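Local coordinates for S-adenosylmethionine:2-demethylmenaquinone methyltransferase (Geobacillus kaustophilus, PDB 2PCN), which belongs to the RraA-like family of alpha/beta proteins and assembles from three protein chains, at residues 39-44 with 116-121; 59-64 with 86-91. One frame throughout, in Å; residues are numbered along the deposited sequence.

Contact 1 (39-44 with 116-121); sequences VFEDNV and KSKKEG. With ACT (acetate ion), chain B.
Asp42 reaches across to the backbone of Glu120 and Gly121 with both carboxylate oxygens. Its CG stands anti to the backbone N (chi1 -165°), which swings the group back to the facing loop although the bond from CA to CB is directed away overall. OD2 receives Glu120 N at 2.7 Å through its syn lone pair. OD1 takes Gly121 N at 3.1 Å, also on the syn side but 34° out of the carboxylate plane. The same OD1 accepts Val44 N at 3.2 Å, nearly along its C-O axis, closing an Asx turn; three amide N-H groups thus hold the carboxylate and fix its rotation. A water donates to both OD2 and Glu120 OE1, bridging two like charges.

The backbones run together here for a single bridge, Lys118 N bonding Glu41 O at 2.8 Å and Asn43 N bonding Lys118 O at 3.3 Å. These are two loops of the RraA-like fold: one links strand 30-38 to helix 44-52, with Asn43 at its N-cap position, and the other leads from strand 111-112 to strand 124-125.

Lys119 curls back over its own loop, with bends at chi2 (-75°) and chi4. This brings NZ to Ser117 O, to a bound acetate probably derived from the crystallisation liquor, and, weakly, to Asn43 OD1 at 3.0 Å. Acetate OXT is also gripped by Ser117 N, at 2.8 Å, and by Ser117 OG, so the ammonium and the serine converge on one anionic oxygen. The other end of the Asn43 amide, ND2, is spent on Leu71 O, while the Glu41 carboxylate turns to Ser66 and Arg68. Nearer the backbone of the same lysine, the CG2 methyl of Val44 presses on Lys119 CA at a tight 3.5 Å.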
loop_
_atom_site.group_PDB
_atom_site.type_symbol
_atom_site.label_atom_id
_atom_site.label_comp_id
_atom_site.label_asym_id
_atom_site.label_seq_id
_atom_site.Cartn_x
_atom_site.Cartn_y
_atom_site.Cartn_z
ATOM N N VAL A 39 19.643 13.738 -8.277
ATOM C CA VAL A 39 19.087 15.067 -8.031
ATOM C C VAL A 39 18.489 15.204 -6.636
ATOM O O VAL A 39 18.428 14.242 -5.871
ATOM C CB VAL A 39 17.960 15.392 -9.039
ATOM C CG1 VAL A 39 18.492 15.311 -10.464
ATOM C CG2 VAL A 39 16.795 14.417 -8.849
ATOM N N PHE A 40 18.046 16.416 -6.323
ATOM C CA PHE A 40 17.413 16.703 -5.044
ATOM C C PHE A 40 16.309 17.734 -5.262
ATOM O O PHE A 40 16.569 18.939 -5.356
ATOM C CB PHE A 40 18.431 17.230 -4.032
ATOM C CG PHE A 40 17.850 17.475 -2.669
ATOM C CD1 PHE A 40 17.247 16.443 -1.964
ATOM C CD2 PHE A 40 17.885 18.744 -2.100
ATOM C CE1 PHE A 40 16.682 16.666 -0.708
ATOM C CE2 PHE A 40 17.325 18.978 -0.846
ATOM C CZ PHE A 40 16.721 17.935 -0.149
ATOM N N GLU A 41 15.081 17.235 -5.370
ATOM C CA GLU A 41 13.894 18.063 -5.568
ATOM C C GLU A 41 13.952 18.949 -6.819
ATOM O O GLU A 41 13.329 20.012 -6.876
ATOM C CB GLU A 41 13.652 18.902 -4.305
ATOM C CG GLU A 41 13.855 18.085 -3.021
ATOM C CD GLU A 41 13.396 18.806 -1.766
ATOM O OE1 GLU A 41 13.651 20.019 -1.644
ATOM O OE2 GLU A 41 12.791 18.150 -0.893
ATOM N N ASP A 42 14.696 18.495 -7.825
ATOM C CA ASP A 42 14.840 19.216 -9.091
ATOM C C ASP A 42 14.787 18.146 -10.185
ATOM O O ASP A 42 15.430 17.106 -10.054
ATOM C CB ASP A 42 16.187 19.949 -9.127
ATOM C CG ASP A 42 16.259 20.995 -10.228
ATOM O OD1 ASP A 42 16.190 20.629 -11.423
ATOM O OD2 ASP A 42 16.386 22.190 -9.897
ATOM N N ASN A 43 14.031 18.377 -11.254
ATOM C CA ASN A 43 13.935 17.349 -12.287
ATOM C C ASN A 43 14.314 17.749 -13.710
ATOM O O ASN A 43 13.975 17.045 -14.662
ATOM C CB ASN A 43 12.525 16.730 -12.270
ATOM C CG ASN A 43 11.494 17.551 -13.033
ATOM O OD1 ASN A 43 11.678 18.739 -13.290
ATOM N ND2 ASN A 43 10.384 16.907 -13.389
ATOM N N VAL A 44 15.026 18.863 -13.863
ATOM C CA VAL A 44 15.443 19.292 -15.195
ATOM C C VAL A 44 16.305 18.214 -15.847
ATOM O O VAL A 44 16.154 17.920 -17.031
ATOM C CB VAL A 44 16.253 20.599 -15.141
ATOM C CG1 VAL A 44 16.880 20.880 -16.506
ATOM C CG2 VAL A 44 15.345 21.746 -14.727
ATOM N N LYS A 116 5.109 20.391 -7.813
ATOM C CA LYS A 116 6.124 20.286 -8.861
ATOM C C LYS A 116 7.521 20.477 -8.274
ATOM O O LYS A 116 7.698 21.182 -7.278
ATOM C CB LYS A 116 5.871 21.334 -9.956
ATOM C CG LYS A 116 6.296 22.768 -9.615
ATOM C CD LYS A 116 5.919 23.170 -8.195
ATOM C CE LYS A 116 5.881 24.680 -8.012
ATOM N NZ LYS A 116 4.644 25.261 -8.607
ATOM N N SER A 117 8.513 19.844 -8.889
ATOM C CA SER A 117 9.880 19.968 -8.410
ATOM C C SER A 117 10.514 21.236 -8.965
ATOM O O SER A 117 9.980 21.858 -9.886
ATOM C CB SER A 117 10.705 18.750 -8.832
ATOM O OG SER A 117 10.632 18.547 -10.230
ATOM N N LYS A 118 11.648 21.622 -8.391
ATOM C CA LYS A 118 12.362 22.806 -8.848
ATOM C C LYS A 118 12.846 22.574 -10.273
ATOM O O LYS A 118 12.964 21.431 -10.716
ATOM C CB LYS A 118 13.549 23.094 -7.925
ATOM C CG LYS A 118 13.136 23.612 -6.559
ATOM C CD LYS A 118 14.339 23.906 -5.685
ATOM C CE LYS A 118 13.919 24.624 -4.412
ATOM N NZ LYS A 118 12.877 23.867 -3.664
ATOM N N LYS A 119 13.117 23.658 -10.990
ATOM C CA LYS A 119 13.575 23.563 -12.372
ATOM C C LYS A 119 14.866 24.359 -12.559
ATOM O O LYS A 119 14.976 25.188 -13.467
ATOM C CB LYS A 119 12.487 24.096 -13.310
ATOM C CG LYS A 119 11.158 23.337 -13.229
ATOM C CD LYS A 119 11.245 21.981 -13.919
ATOM C CE LYS A 119 9.941 21.195 -13.808
ATOM N NZ LYS A 119 9.670 20.749 -12.410
ATOM N N GLU A 120 15.850 24.089 -11.708
ATOM C CA GLU A 120 17.123 24.798 -11.760
ATOM C C GLU A 120 18.237 24.049 -12.484
ATOM O O GLU A 120 19.232 24.650 -12.888
ATOM C CB GLU A 120 17.562 25.145 -10.338
ATOM C CG GLU A 120 16.460 25.821 -9.538
ATOM C CD GLU A 120 16.912 26.272 -8.169
ATOM O OE1 GLU A 120 17.486 25.450 -7.423
ATOM O OE2 GLU A 120 16.684 27.451 -7.834
ATOM N N GLY A 121 18.079 22.740 -12.645
ATOM C CA GLY A 121 19.093 21.966 -13.335
ATOM C C GLY A 121 20.211 21.453 -12.449
ATOM O O GLY A 121 21.233 20.982 -12.946
HETATM C C ACT B . 7.316 18.050 -12.130
HETATM O O ACT B . 7.149 18.610 -13.199
HETATM O OXT ACT B . 8.107 18.508 -11.322
HETATM C CH3 ACT B . 6.547 16.796 -11.807
HETATM O O HOH W 1 17.311 22.738 -7.488
#

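Contact 2 (59-64 with 86-91); sequences LVVDGK and AGVIIH
Strands 59-62 and 87-90 run side by side in parallel, their short axes 17° apart, and Leu59, Val60, Val61 and Asp62 pair in turn with Val88, Ile89, Ile90 and His91. The bonding alternates between the two strands: Leu59 N meets Gly87 O, Ile89 N meets Leu59 O at 2.8 Å, Val61 N meets Ile89 O at 2.8 Å, and His91 N meets Val61 O. The strands are neighbours in one sheet and helix 74-82 lies in the connection between them, which gives a beta-alpha-beta crossover, with strand 70-72, part of a second sheet, also on the way.

Leu59, Val61, Val88 and Ile90 share one face of the sheet. There CG2 of Ile90 comes up to Val61 CB at 4.2 Å, while CG1 of Val88 touches Leu59 CB at 4.3 Å; Leu59 and Val61 also pack on helix 44-52. On the other face, Val60 and Asp62 lie against strand 129-131, so strand 59-62 has the helix on one side and strand 129-131 on the other.

Lys64 N donates to Asp62 OD1 at 2.9 Å from above the carboxylate plane, forming an Asx turn. Phe131 stacks on the His91 imidazole, and the Lys64 carbonyl carbon lies over one of its faces. Asp62 and His91 end this second face side by side, pointing the same way, each with CG anti to its own N (chi1 -178° for Asp62). In this setting OD1 stands at the ring edge, 3.0 Å from His91 CD2, with carboxylate and imidazole planes 34° apart. The carboxylate thus meets the imidazole at a carbon, not a nitrogen, an approach that would put its negative charge beside the polarised C-H of CD2, probably a mild electrostatic attraction.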
loop_
_atom_site.group_PDB
_atom_site.type_symbol
_atom_site.label_atom_id
_atom_site.label_comp_id
_atom_site.label_asym_id
_atom_site.label_seq_id
_atom_site.Cartn_x
_atom_site.Cartn_y
_atom_site.Cartn_z
ATOM N N LEU A 59 15.513 4.381 -16.656
ATOM C CA LEU A 59 16.127 5.512 -15.974
ATOM C C LEU A 59 15.969 5.345 -14.470
ATOM O O LEU A 59 14.857 5.167 -13.975
ATOM C CB LEU A 59 15.471 6.825 -16.410
ATOM C CG LEU A 59 16.138 8.080 -15.833
ATOM C CD1 LEU A 59 17.493 8.280 -16.495
ATOM C CD2 LEU A 59 15.264 9.294 -16.067
ATOM N N VAL A 60 17.084 5.385 -13.748
ATOM C CA VAL A 60 17.059 5.267 -12.298
ATOM C C VAL A 60 17.388 6.651 -11.759
ATOM O O VAL A 60 18.445 7.211 -12.065
ATOM C CB VAL A 60 18.107 4.247 -11.792
ATOM C CG1 VAL A 60 18.042 4.139 -10.275
ATOM C CG2 VAL A 60 17.844 2.888 -12.428
ATOM N N VAL A 61 16.473 7.200 -10.968
ATOM C CA VAL A 61 16.646 8.533 -10.405
ATOM C C VAL A 61 16.730 8.533 -8.881
ATOM O O VAL A 61 15.809 8.083 -8.200
ATOM C CB VAL A 61 15.474 9.450 -10.819
ATOM C CG1 VAL A 61 15.628 10.822 -10.181
ATOM C CG2 VAL A 61 15.415 9.563 -12.336
ATOM N N ASP A 62 17.841 9.024 -8.343
ATOM C CA ASP A 62 17.976 9.095 -6.898
ATOM C C ASP A 62 17.571 10.497 -6.464
ATOM O O ASP A 62 18.332 11.452 -6.626
ATOM C CB ASP A 62 19.410 8.813 -6.449
ATOM C CG ASP A 62 19.552 8.839 -4.936
ATOM O OD1 ASP A 62 18.524 9.032 -4.252
ATOM O OD2 ASP A 62 20.680 8.669 -4.428
ATOM N N GLY A 63 16.361 10.614 -5.933
ATOM C CA GLY A 63 15.862 11.898 -5.475
ATOM C C GLY A 63 15.995 12.030 -3.970
ATOM O O GLY A 63 15.340 12.865 -3.345
ATOM N N LYS A 64 16.848 11.193 -3.389
ATOM C CA LYS A 64 17.098 11.210 -1.952
ATOM C C LYS A 64 15.880 10.823 -1.131
ATOM O O LYS A 64 15.845 11.051 0.079
ATOM C CB LYS A 64 17.584 12.599 -1.525
ATOM C CG LYS A 64 18.765 13.112 -2.344
ATOM C CD LYS A 64 19.925 12.131 -2.299
ATOM C CE LYS A 64 21.031 12.520 -3.266
ATOM N NZ LYS A 64 20.579 12.489 -4.685
ATOM N N ALA A 86 12.061 1.656 -21.310
ATOM C CA ALA A 86 11.489 0.526 -20.580
ATOM C C ALA A 86 10.739 0.986 -19.331
ATOM O O ALA A 86 9.655 0.483 -19.024
ATOM C CB ALA A 86 12.593 -0.454 -20.191
ATOM N N GLY A 87 11.321 1.940 -18.613
ATOM C CA GLY A 87 10.675 2.439 -17.413
ATOM C C GLY A 87 11.534 3.387 -16.605
ATOM O O GLY A 87 12.643 3.739 -17.013
ATOM N N VAL A 88 11.009 3.806 -15.459
ATOM C CA VAL A 88 11.717 4.719 -14.570
ATOM C C VAL A 88 11.583 4.223 -13.130
ATOM O O VAL A 88 10.515 3.772 -12.720
ATOM C CB VAL A 88 11.128 6.153 -14.646
ATOM C CG1 VAL A 88 12.002 7.116 -13.852
ATOM C CG2 VAL A 88 11.007 6.603 -16.103
ATOM N N ILE A 89 12.676 4.295 -12.377
ATOM C CA ILE A 89 12.688 3.888 -10.971
ATOM C C ILE A 89 13.148 5.123 -10.212
ATOM O O ILE A 89 14.253 5.622 -10.434
ATOM C CB ILE A 89 13.661 2.721 -10.727
ATOM C CG1 ILE A 89 13.184 1.491 -11.507
ATOM C CG2 ILE A 89 13.746 2.416 -9.234
ATOM C CD1 ILE A 89 14.142 0.318 -11.481
ATOM N N ILE A 90 12.301 5.614 -9.311
ATOM C CA ILE A 90 12.609 6.842 -8.589
ATOM C C ILE A 90 12.673 6.756 -7.070
ATOM O O ILE A 90 11.707 6.361 -6.418
ATOM C CB ILE A 90 11.569 7.934 -8.950
ATOM C CG1 ILE A 90 11.367 7.972 -10.465
ATOM C CG2 ILE A 90 12.029 9.292 -8.431
ATOM C CD1 ILE A 90 10.296 8.937 -10.925
ATOM N N HIS A 91 13.821 7.127 -6.512
ATOM C CA HIS A 91 13.976 7.154 -5.064
ATOM C C HIS A 91 13.448 8.545 -4.734
ATOM O O HIS A 91 14.209 9.484 -4.475
ATOM C CB HIS A 91 15.448 7.010 -4.671
ATOM C CG HIS A 91 15.686 7.045 -3.191
ATOM N ND1 HIS A 91 14.765 6.577 -2.278
ATOM C CD2 HIS A 91 16.742 7.485 -2.469
ATOM C CE1 HIS A 91 15.244 6.732 -1.054
ATOM N NE2 HIS A 91 16.443 7.281 -1.143
#

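In the fold
The centre of contact 2 is about 3 Å from the centre of the chain and that of contact 1 about 16 Å, the two contact centres lying 14 Å apart. Along the chain the order is 39-44, 59-64, 86-91, 116-121, so the strand pair is nested inside the loop that contact 1 closes. Strand 30-38 joins them: it is the parallel neighbour of strand 58-62 and runs directly into 39-44. The direct links lie where these strands end, Val39 N being 3.1 Å from Asp62 O and Val39 O 3.0 Å from Lys64 NZ, the same ammonium that forms a salt bridge with Asp38. The buried strand pair and the outlying loop pair are thus coupled through the end of strand 30-38.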